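Local coordinates for nitrate transport protein nrtA (PDB 2G29) that binds nitrate in the periplasm as the substrate-binding component of the NrtABCD ABC transporter, which takes up nitrate and probably also nitrite, at residues L48-E53 with E277-I282; G55-Y60 with M261-A266; V223-L228 with F306-E311. All blocks are in the same frame, centred on the assembly; numbering follows the deposited sequence.

Two of the three contacts lie together in one lobe of the C-clamp, and the third lies in the other. Contact 1 and contact 2, with centres about 12 Å apart, form a continuous body: Y57 OH lies 2.8 Å from L48 O, a probable hydrogen bond, and L48 also packs on V263. Contact 3 stands apart, its centre about 28 Å from that of contact 1 and 37 Å from that of contact 2. None of them includes a nitrate-binding residue; the gaps between side chains are about 10 Å from I49 to W73, about 10 Å from V263 to K240 and about 7 Å from Q226 to Q126.

Contact 1: L48-E53 with E277-I282; sequences LIIAKE and EEMCQI
I282 reaches across to the helix of L48-E53 with two separate branches, and most of the apolar contact follows from that fork. Its longer branch runs out to CD1 and meets the CD1 methyl of I50 at 3.4 Å, a carbon pair tighter than ordinary van der Waals packing. The two side chains cross at about a right angle, so the close pair is one methyl against another rather than a long shared flank. With CG1 beside the backbone N (chi1 -68°), the shorter branch, CG2, falls anti to that N and is directed to a different part of the same surface, where the CG2 methyl of I49 lies 4.3 Å from it. M279, one turn earlier than I282, adds a looser apolar touch, its CG lying 4.4 Å from CG1 of I50.

The two helices run almost perpendicular, at 93°, with their axes 10.9 Å apart, a spacing that side chains must bridge. Helix 46-53 belongs to the connection between the adjacent parallel strands 36-39 and 66-69, part of a beta-alpha-beta crossover in this lobe, whereas helix 276-284 comes from much later in the chain. W269 and C270 of helix 253-271 also pack on I50.

E53 joins the contact through the aliphatic part of its side chain. Its CG lies 3.7 Å from CG2 of I282, and the two side chains slide past each other in opposite directions. A bend at chi2 (-83°) turns the carboxylate from the line of CB and CG, and OE1 accepts a hydrogen bond from W288 NE1.

No hydrogen bond joins the two segments. E278, on the same helix as I282, forms a salt bridge through OE2 with K54 NZ.

Contact 2: G55-Y60 with M261-A266; sequences GFYAKY and MAVMEA
K59 and Y60 converge on a single oxygen of E265. The lysine, extended along its whole length (chi1 178°), brings NZ to 2.8 Å from OE1 of E265 and uses the syn lone pair of that oxygen, forming a salt bridge. The hydroxyl OH of Y60 gives a second, weak hydrogen bond to the same OE1 at 3.0 Å. This oxygen lies at the edge of the tyrosine ring, near its plane, while the carboxylate is turned 85° from the ring.

The Y60 ring is itself sandwiched. CB of M261 sits over the centre of one face in a CH-pi contact, 4.0 Å from the ring centroid, and CG of K59 covers the opposite face nearer the rim. The methionine chain bends at chi3, placing its CE 3.7 Å from CD2 of Y60 and its sulfur obliquely to the ring in a Met-aromatic contact. A leucine in place of Y60 would probably leave E265 OE1 without its second donor and M261 CB without a ring face to rest on.

Beyond the polar cluster, F56 lays a face of its ring over the helix backbone at E265 and A266, with CD1 3.9 Å from CB of A266. The small A262 permits close approach: its CB meets F56 O at 3.5 Å and CD2 of Y57 at 3.8 Å. On the far side of helix 253-271, M264 packs against W367 and A370 of helix 364-373.

With the K59 ammonium and, more weakly, the Y60 hydroxyl both on OE1, E265 is likely to stay ionised.

Contact 3: V223-L228 with F306-E311; sequences VGYQAL and FGNGQE
F306 lays one face of its ring against the side chain of Q226, whose CG makes a CH-pi contact 3.9 Å from the ring centroid, offset toward the rim. The amide plane of Q226 lies only 19° from that of the ring, continuing the overlap beyond CG. Alongside, the backbones are joined by a nearly straight hydrogen bond (179° at the hydrogen) from Q226 N to F306 O, 2.9 Å long and in the carbonyl plane.

Further along the loop, the side chains of Y225 and N308 run side by side in the same direction. With CG between its backbone N and carbonyl carbon (chi1 73°), Y225 offers a ring face to N308, whose ND2 stands 3.8 Å above the plane of the Y225 ring, over its centre. That ND2 is bonded to K135 O, while Y225 OH is held by Y134 O and V139 N. A water links G224 O to N308 N, just where a type I' turn, G307 to Q310, begins.

The loop thus flanks strand 225-229, an outermost strand of its sheet, whose inner neighbour is strand 126-130; A227 and L228 form a classic beta bulge opposite I128 and pack on W174 of helix 166-177.

Contact 1: L48-E53 with E277-I282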
loop_
_atom_site.group_PDB
_atom_site.type_symbol
_atom_site.label_atom_id
_atom_site.label_comp_id
_atom_site.label_asym_id
_atom_site.label_seq_id
_atom_site.Cartn_x
_atom_site.Cartn_y
_atom_site.Cartn_z
ATOM N N LEU A 48 4.713 -11.627 -2.388
ATOM C CA LEU A 48 5.661 -11.776 -3.482
ATOM C C LEU A 48 6.929 -12.533 -3.056
ATOM O O LEU A 48 7.492 -13.313 -3.847
ATOM C CB LEU A 48 6.073 -10.421 -4.068
ATOM C CG LEU A 48 4.968 -9.608 -4.744
ATOM C CD1 LEU A 48 5.634 -8.562 -5.618
ATOM C CD2 LEU A 48 4.058 -10.490 -5.594
ATOM N N ILE A 49 7.353 -12.319 -1.812
ATOM C CA ILE A 49 8.554 -12.956 -1.263
ATOM C C ILE A 49 8.266 -14.418 -0.951
ATOM O O ILE A 49 9.052 -15.296 -1.338
ATOM C CB ILE A 49 9.010 -12.174 -0.009
ATOM C CG1 ILE A 49 9.640 -10.835 -0.446
ATOM C CG2 ILE A 49 10.043 -12.982 0.770
ATOM C CD1 ILE A 49 8.800 -9.942 -1.299
ATOM N N ILE A 50 7.146 -14.672 -0.287
ATOM C CA ILE A 50 6.740 -16.055 0.059
ATOM C C ILE A 50 6.504 -16.856 -1.229
ATOM O O ILE A 50 6.782 -18.067 -1.288
ATOM C CB ILE A 50 5.472 -16.047 0.953
ATOM C CG1 ILE A 50 5.861 -15.748 2.400
ATOM C CG2 ILE A 50 4.752 -17.406 0.939
ATOM C CD1 ILE A 50 6.875 -16.665 2.968
ATOM N N ALA A 51 6.001 -16.228 -2.275
ATOM C CA ALA A 51 5.809 -16.979 -3.520
ATOM C C ALA A 51 7.152 -17.545 -4.004
ATOM O O ALA A 51 7.189 -18.596 -4.641
ATOM C CB ALA A 51 5.193 -16.102 -4.590
ATOM N N LYS A 52 8.250 -16.854 -3.725
ATOM C CA LYS A 52 9.571 -17.361 -4.110
ATOM C C LYS A 52 10.044 -18.365 -3.042
ATOM O O LYS A 52 10.327 -19.523 -3.355
ATOM C CB LYS A 52 10.591 -16.210 -4.222
ATOM C CG LYS A 52 11.992 -16.643 -4.701
ATOM C CD LYS A 52 11.941 -17.117 -6.144
ATOM C CE LYS A 52 13.325 -17.415 -6.683
ATOM N NZ LYS A 52 13.259 -17.779 -8.139
ATOM N N GLU A 53 10.101 -17.939 -1.784
ATOM C CA GLU A 53 10.596 -18.809 -0.710
ATOM C C GLU A 53 9.873 -20.138 -0.511
ATOM O O GLU A 53 10.510 -21.135 -0.141
ATOM C CB GLU A 53 10.588 -18.047 0.618
ATOM C CG GLU A 53 11.690 -17.000 0.757
ATOM C CD GLU A 53 13.032 -17.585 1.210
ATOM O OE1 GLU A 53 13.998 -16.818 1.321
ATOM O OE2 GLU A 53 13.119 -18.805 1.458
ATOM N N GLU A 277 4.359 -16.773 12.144
ATOM C CA GLU A 277 5.699 -16.846 12.717
ATOM C C GLU A 277 6.729 -17.107 11.619
ATOM O O GLU A 277 7.738 -16.397 11.472
ATOM C CB GLU A 277 5.725 -17.956 13.773
ATOM C CG GLU A 277 4.719 -17.739 14.898
ATOM C CD GLU A 277 4.349 -19.003 15.646
ATOM O OE1 GLU A 277 3.732 -19.927 15.042
ATOM O OE2 GLU A 277 4.670 -19.076 16.857
ATOM N N GLU A 278 6.484 -18.152 10.832
ATOM C CA GLU A 278 7.380 -18.492 9.761
ATOM C C GLU A 278 7.504 -17.354 8.748
ATOM O O GLU A 278 8.604 -17.046 8.302
ATOM C CB GLU A 278 6.921 -19.780 9.075
ATOM C CG GLU A 278 7.973 -20.306 8.140
ATOM C CD GLU A 278 7.531 -21.535 7.332
ATOM O OE1 GLU A 278 6.490 -22.133 7.650
ATOM O OE2 GLU A 278 8.260 -21.869 6.392
ATOM N N MET A 279 6.388 -16.718 8.411
ATOM C CA MET A 279 6.427 -15.603 7.464
ATOM C C MET A 279 7.390 -14.530 7.948
ATOM O O MET A 279 8.231 -14.069 7.207
ATOM C CB MET A 279 5.031 -15.002 7.321
ATOM C CG MET A 279 4.965 -13.886 6.296
ATOM S SD MET A 279 3.354 -13.121 6.186
ATOM C CE MET A 279 3.431 -12.037 7.613
ATOM N N CYS A 280 7.255 -14.147 9.206
ATOM C CA CYS A 280 8.086 -13.109 9.764
ATOM C C CYS A 280 9.544 -13.529 9.922
ATOM O O CYS A 280 10.448 -12.690 9.813
ATOM C CB CYS A 280 7.481 -12.621 11.075
ATOM S SG CYS A 280 5.897 -11.717 10.786
ATOM N N GLN A 281 9.798 -14.808 10.204
ATOM C CA GLN A 281 11.207 -15.247 10.264
ATOM C C GLN A 281 11.851 -15.062 8.887
ATOM O O GLN A 281 12.996 -14.631 8.766
ATOM C CB GLN A 281 11.322 -16.717 10.619
ATOM C CG GLN A 281 10.888 -17.044 12.017
ATOM C CD GLN A 281 10.977 -18.543 12.250
ATOM O OE1 GLN A 281 10.568 -19.330 11.397
ATOM N NE2 GLN A 281 11.524 -18.943 13.395
ATOM N N ILE A 282 11.097 -15.408 7.843
ATOM C CA ILE A 282 11.567 -15.266 6.478
ATOM C C ILE A 282 11.794 -13.796 6.148
ATOM O O ILE A 282 12.873 -13.434 5.692
ATOM C CB ILE A 282 10.552 -15.881 5.485
ATOM C CG1 ILE A 282 10.510 -17.412 5.638
ATOM C CG2 ILE A 282 10.958 -15.569 4.044
ATOM C CD1 ILE A 282 9.335 -18.082 4.880
#

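Contact 2: G55-Y60 with M261-A266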
loop_
_atom_site.group_PDB
_atom_site.type_symbol
_atom_site.label_atom_id
_atom_site.label_comp_id
_atom_site.label_asym_id
_atom_site.label_seq_id
_atom_site.Cartn_x
_atom_site.Cartn_y
_atom_site.Cartn_z
ATOM N N GLY A 55 8.176 -21.689 -2.892
ATOM C CA GLY A 55 8.070 -22.324 -4.203
ATOM C C GLY A 55 6.784 -22.169 -5.001
ATOM O O GLY A 55 6.512 -22.954 -5.913
ATOM N N PHE A 56 5.976 -21.165 -4.690
ATOM C CA PHE A 56 4.742 -21.008 -5.448
ATOM C C PHE A 56 4.999 -20.613 -6.918
ATOM O O PHE A 56 4.304 -21.099 -7.824
ATOM C CB PHE A 56 3.824 -20.014 -4.747
ATOM C CG PHE A 56 3.236 -20.541 -3.461
ATOM C CD1 PHE A 56 3.586 -19.994 -2.230
ATOM C CD2 PHE A 56 2.333 -21.598 -3.485
ATOM C CE1 PHE A 56 3.054 -20.487 -1.048
ATOM C CE2 PHE A 56 1.796 -22.099 -2.311
ATOM C CZ PHE A 56 2.156 -21.541 -1.081
ATOM N N TYR A 57 5.988 -19.755 -7.199
ATOM C CA TYR A 57 6.236 -19.422 -8.603
ATOM C C TYR A 57 6.643 -20.663 -9.390
ATOM O O TYR A 57 6.212 -20.870 -10.532
ATOM C CB TYR A 57 7.355 -18.378 -8.794
ATOM C CG TYR A 57 7.113 -17.009 -8.196
ATOM C CD1 TYR A 57 7.995 -16.495 -7.246
ATOM C CD2 TYR A 57 6.031 -16.226 -8.590
ATOM C CE1 TYR A 57 7.804 -15.228 -6.698
ATOM C CE2 TYR A 57 5.833 -14.950 -8.053
ATOM C CZ TYR A 57 6.729 -14.466 -7.099
ATOM O OH TYR A 57 6.494 -13.219 -6.505
ATOM N N ALA A 58 7.483 -21.485 -8.775
ATOM C CA ALA A 58 7.963 -22.688 -9.443
ATOM C C ALA A 58 6.822 -23.661 -9.672
ATOM O O ALA A 58 6.773 -24.312 -10.703
ATOM C CB ALA A 58 9.079 -23.331 -8.608
ATOM N N LYS A 59 5.911 -23.745 -8.711
ATOM C CA LYS A 59 4.751 -24.610 -8.840
ATOM C C LYS A 59 3.974 -24.255 -10.122
ATOM O O LYS A 59 3.406 -25.138 -10.769
ATOM C CB LYS A 59 3.872 -24.486 -7.592
ATOM C CG LYS A 59 2.590 -25.309 -7.632
ATOM C CD LYS A 59 1.815 -25.212 -6.338
ATOM C CE LYS A 59 0.473 -25.891 -6.466
ATOM N NZ LYS A 59 -0.299 -25.777 -5.214
ATOM N N TYR A 60 3.954 -22.977 -10.499
ATOM C CA TYR A 60 3.273 -22.563 -11.726
ATOM C C TYR A 60 4.172 -22.342 -12.956
ATOM O O TYR A 60 3.903 -21.479 -13.785
ATOM C CB TYR A 60 2.386 -21.319 -11.454
ATOM C CG TYR A 60 1.281 -21.651 -10.486
ATOM C CD1 TYR A 60 1.436 -21.442 -9.121
ATOM C CD2 TYR A 60 0.155 -22.376 -10.913
ATOM C CE1 TYR A 60 0.533 -21.960 -8.204
ATOM C CE2 TYR A 60 -0.751 -22.892 -9.997
ATOM C CZ TYR A 60 -0.561 -22.694 -8.644
ATOM O OH TYR A 60 -1.433 -23.259 -7.717
ATOM N N MET A 261 -1.565 -16.715 -10.121
ATOM C CA MET A 261 -1.977 -17.849 -9.300
ATOM C C MET A 261 -0.940 -18.098 -8.199
ATOM O O MET A 261 -1.321 -18.403 -7.070
ATOM C CB MET A 261 -2.151 -19.101 -10.165
ATOM C CG MET A 261 -3.322 -18.950 -11.148
ATOM S SD MET A 261 -3.725 -20.491 -12.069
ATOM C CE MET A 261 -2.375 -20.602 -12.976
ATOM N N ALA A 262 0.344 -17.961 -8.510
ATOM C CA ALA A 262 1.377 -18.149 -7.493
ATOM C C ALA A 262 1.217 -17.111 -6.388
ATOM O O ALA A 262 1.311 -17.441 -5.202
ATOM C CB ALA A 262 2.747 -18.032 -8.107
ATOM N N VAL A 263 0.944 -15.861 -6.775
ATOM C CA VAL A 263 0.757 -14.812 -5.762
ATOM C C VAL A 263 -0.500 -15.063 -4.900
ATOM O O VAL A 263 -0.497 -14.841 -3.698
ATOM C CB VAL A 263 0.688 -13.416 -6.444
ATOM C CG1 VAL A 263 0.206 -12.336 -5.454
ATOM C CG2 VAL A 263 2.098 -13.025 -6.947
ATOM N N MET A 264 -1.585 -15.530 -5.506
ATOM C CA MET A 264 -2.793 -15.830 -4.757
ATOM C C MET A 264 -2.557 -16.944 -3.727
ATOM O O MET A 264 -3.037 -16.870 -2.587
ATOM C CB MET A 264 -3.882 -16.305 -5.703
ATOM C CG MET A 264 -4.480 -15.226 -6.515
ATOM S SD MET A 264 -5.739 -15.913 -7.623
ATOM C CE MET A 264 -6.203 -14.470 -8.327
ATOM N N GLU A 265 -1.851 -17.998 -4.137
ATOM C CA GLU A 265 -1.590 -19.069 -3.177
ATOM C C GLU A 265 -0.680 -18.539 -2.073
ATOM O O GLU A 265 -0.868 -18.877 -0.926
ATOM C CB GLU A 265 -0.937 -20.267 -3.853
ATOM C CG GLU A 265 -1.894 -21.061 -4.744
ATOM C CD GLU A 265 -1.692 -22.550 -4.561
ATOM O OE1 GLU A 265 -0.586 -23.035 -4.859
ATOM O OE2 GLU A 265 -2.636 -23.228 -4.106
ATOM N N ALA A 266 0.280 -17.682 -2.420
ATOM C CA ALA A 266 1.153 -17.142 -1.380
ATOM C C ALA A 266 0.342 -16.263 -0.447
ATOM O O ALA A 266 0.601 -16.213 0.771
ATOM C CB ALA A 266 2.305 -16.353 -2.002
#

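Contact 3: V223-L228 with F306-E311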
loop_
_atom_site.group_PDB
_atom_site.type_symbol
_atom_site.label_atom_id
_atom_site.label_comp_id
_atom_site.label_asym_id
_atom_site.label_seq_id
_atom_site.Cartn_x
_atom_site.Cartn_y
_atom_site.Cartn_z
ATOM N N VAL A 223 11.771 6.208 19.201
ATOM C CA VAL A 223 12.052 7.456 18.496
ATOM C C VAL A 223 10.807 8.165 18.016
ATOM O O VAL A 223 10.888 9.145 17.270
ATOM C CB VAL A 223 13.024 7.238 17.301
ATOM C CG1 VAL A 223 14.353 6.706 17.853
ATOM C CG2 VAL A 223 12.437 6.252 16.297
ATOM N N GLY A 224 9.661 7.690 18.484
ATOM C CA GLY A 224 8.389 8.307 18.139
ATOM C C GLY A 224 7.280 7.443 18.695
ATOM O O GLY A 224 7.558 6.426 19.326
ATOM N N TYR A 225 6.031 7.872 18.539
ATOM C CA TYR A 225 4.897 7.044 18.954
ATOM C C TYR A 225 3.873 6.996 17.819
ATOM O O TYR A 225 3.954 7.755 16.862
ATOM C CB TYR A 225 4.259 7.543 20.262
ATOM C CG TYR A 225 3.433 8.808 20.181
ATOM C CD1 TYR A 225 2.041 8.740 20.109
ATOM C CD2 TYR A 225 4.038 10.069 20.257
ATOM C CE1 TYR A 225 1.268 9.892 20.131
ATOM C CE2 TYR A 225 3.280 11.229 20.281
ATOM C CZ TYR A 225 1.898 11.143 20.223
ATOM O OH TYR A 225 1.112 12.271 20.285
ATOM N N GLN A 226 2.943 6.060 17.912
ATOM C CA GLN A 226 1.958 5.876 16.866
ATOM C C GLN A 226 0.618 6.462 17.214
ATOM O O GLN A 226 0.090 6.192 18.288
ATOM C CB GLN A 226 1.817 4.375 16.542
ATOM C CG GLN A 226 0.841 4.084 15.378
ATOM C CD GLN A 226 1.111 2.763 14.659
ATOM O OE1 GLN A 226 0.418 2.409 13.694
ATOM N NE2 GLN A 226 2.116 2.054 15.098
ATOM N N ALA A 227 0.089 7.272 16.304
ATOM C CA ALA A 227 -1.219 7.909 16.476
ATOM C C ALA A 227 -2.337 6.926 16.128
ATOM O O ALA A 227 -3.351 6.843 16.823
ATOM C CB ALA A 227 -1.301 9.162 15.586
ATOM N N LEU A 228 -2.138 6.145 15.064
ATOM C CA LEU A 228 -3.142 5.184 14.630
ATOM C C LEU A 228 -2.536 4.241 13.610
ATOM O O LEU A 228 -1.461 4.523 13.048
ATOM C CB LEU A 228 -4.322 5.915 13.952
ATOM C CG LEU A 228 -3.902 6.729 12.711
ATOM C CD1 LEU A 228 -4.101 5.904 11.446
ATOM C CD2 LEU A 228 -4.750 8.010 12.637
ATOM N N PHE A 306 1.327 1.123 20.586
ATOM C CA PHE A 306 1.532 2.424 19.961
ATOM C C PHE A 306 2.571 3.289 20.697
ATOM O O PHE A 306 2.889 4.374 20.247
ATOM C CB PHE A 306 0.225 3.230 19.873
ATOM C CG PHE A 306 -0.764 2.742 18.833
ATOM C CD1 PHE A 306 -0.445 1.749 17.901
ATOM C CD2 PHE A 306 -2.016 3.335 18.756
ATOM C CE1 PHE A 306 -1.387 1.376 16.900
ATOM C CE2 PHE A 306 -2.932 2.959 17.773
ATOM C CZ PHE A 306 -2.612 1.981 16.839
ATOM N N GLY A 307 3.101 2.809 21.823
ATOM C CA GLY A 307 4.083 3.596 22.550
ATOM C C GLY A 307 3.468 4.699 23.387
ATOM O O GLY A 307 2.248 4.744 23.581
ATOM N N ASN A 308 4.315 5.585 23.887
ATOM C CA ASN A 308 3.866 6.717 24.678
ATOM C C ASN A 308 3.008 6.317 25.870
ATOM O O ASN A 308 2.062 7.023 26.213
ATOM C CB ASN A 308 3.082 7.678 23.792
ATOM C CG ASN A 308 2.977 9.037 24.392
ATOM O OD1 ASN A 308 3.832 9.428 25.190
ATOM N ND2 ASN A 308 1.945 9.783 24.006
ATOM N N GLY A 309 3.346 5.180 26.468
ATOM C CA GLY A 309 2.626 4.722 27.641
ATOM C C GLY A 309 1.254 4.138 27.419
ATOM O O GLY A 309 0.625 3.658 28.370
ATOM N N GLN A 310 0.782 4.165 26.178
ATOM C CA GLN A 310 -0.532 3.637 25.851
ATOM C C GLN A 310 -0.545 2.118 26.020
ATOM O O GLN A 310 0.369 1.417 25.592
ATOM C CB GLN A 310 -0.893 4.027 24.419
ATOM C CG GLN A 310 -2.299 3.651 23.977
ATOM C CD GLN A 310 -2.853 4.648 22.961
ATOM O OE1 GLN A 310 -2.293 4.831 21.878
ATOM N NE2 GLN A 310 -3.952 5.310 23.321
ATOM N N GLU A 311 -1.582 1.606 26.664
ATOM C CA GLU A 311 -1.676 0.165 26.881
ATOM C C GLU A 311 -1.764 -0.591 25.553
ATOM O O GLU A 311 -2.433 -0.147 24.620
ATOM C CB GLU A 311 -2.910 -0.135 27.730
ATOM C CG GLU A 311 -2.882 0.499 29.113
ATOM C CD GLU A 311 -4.276 0.628 29.706
ATOM O OE1 GLU A 311 -5.081 1.420 29.155
ATOM O OE2 GLU A 311 -4.571 -0.064 30.710
HETATM O O HOH W 1 6.861 5.602 21.998
#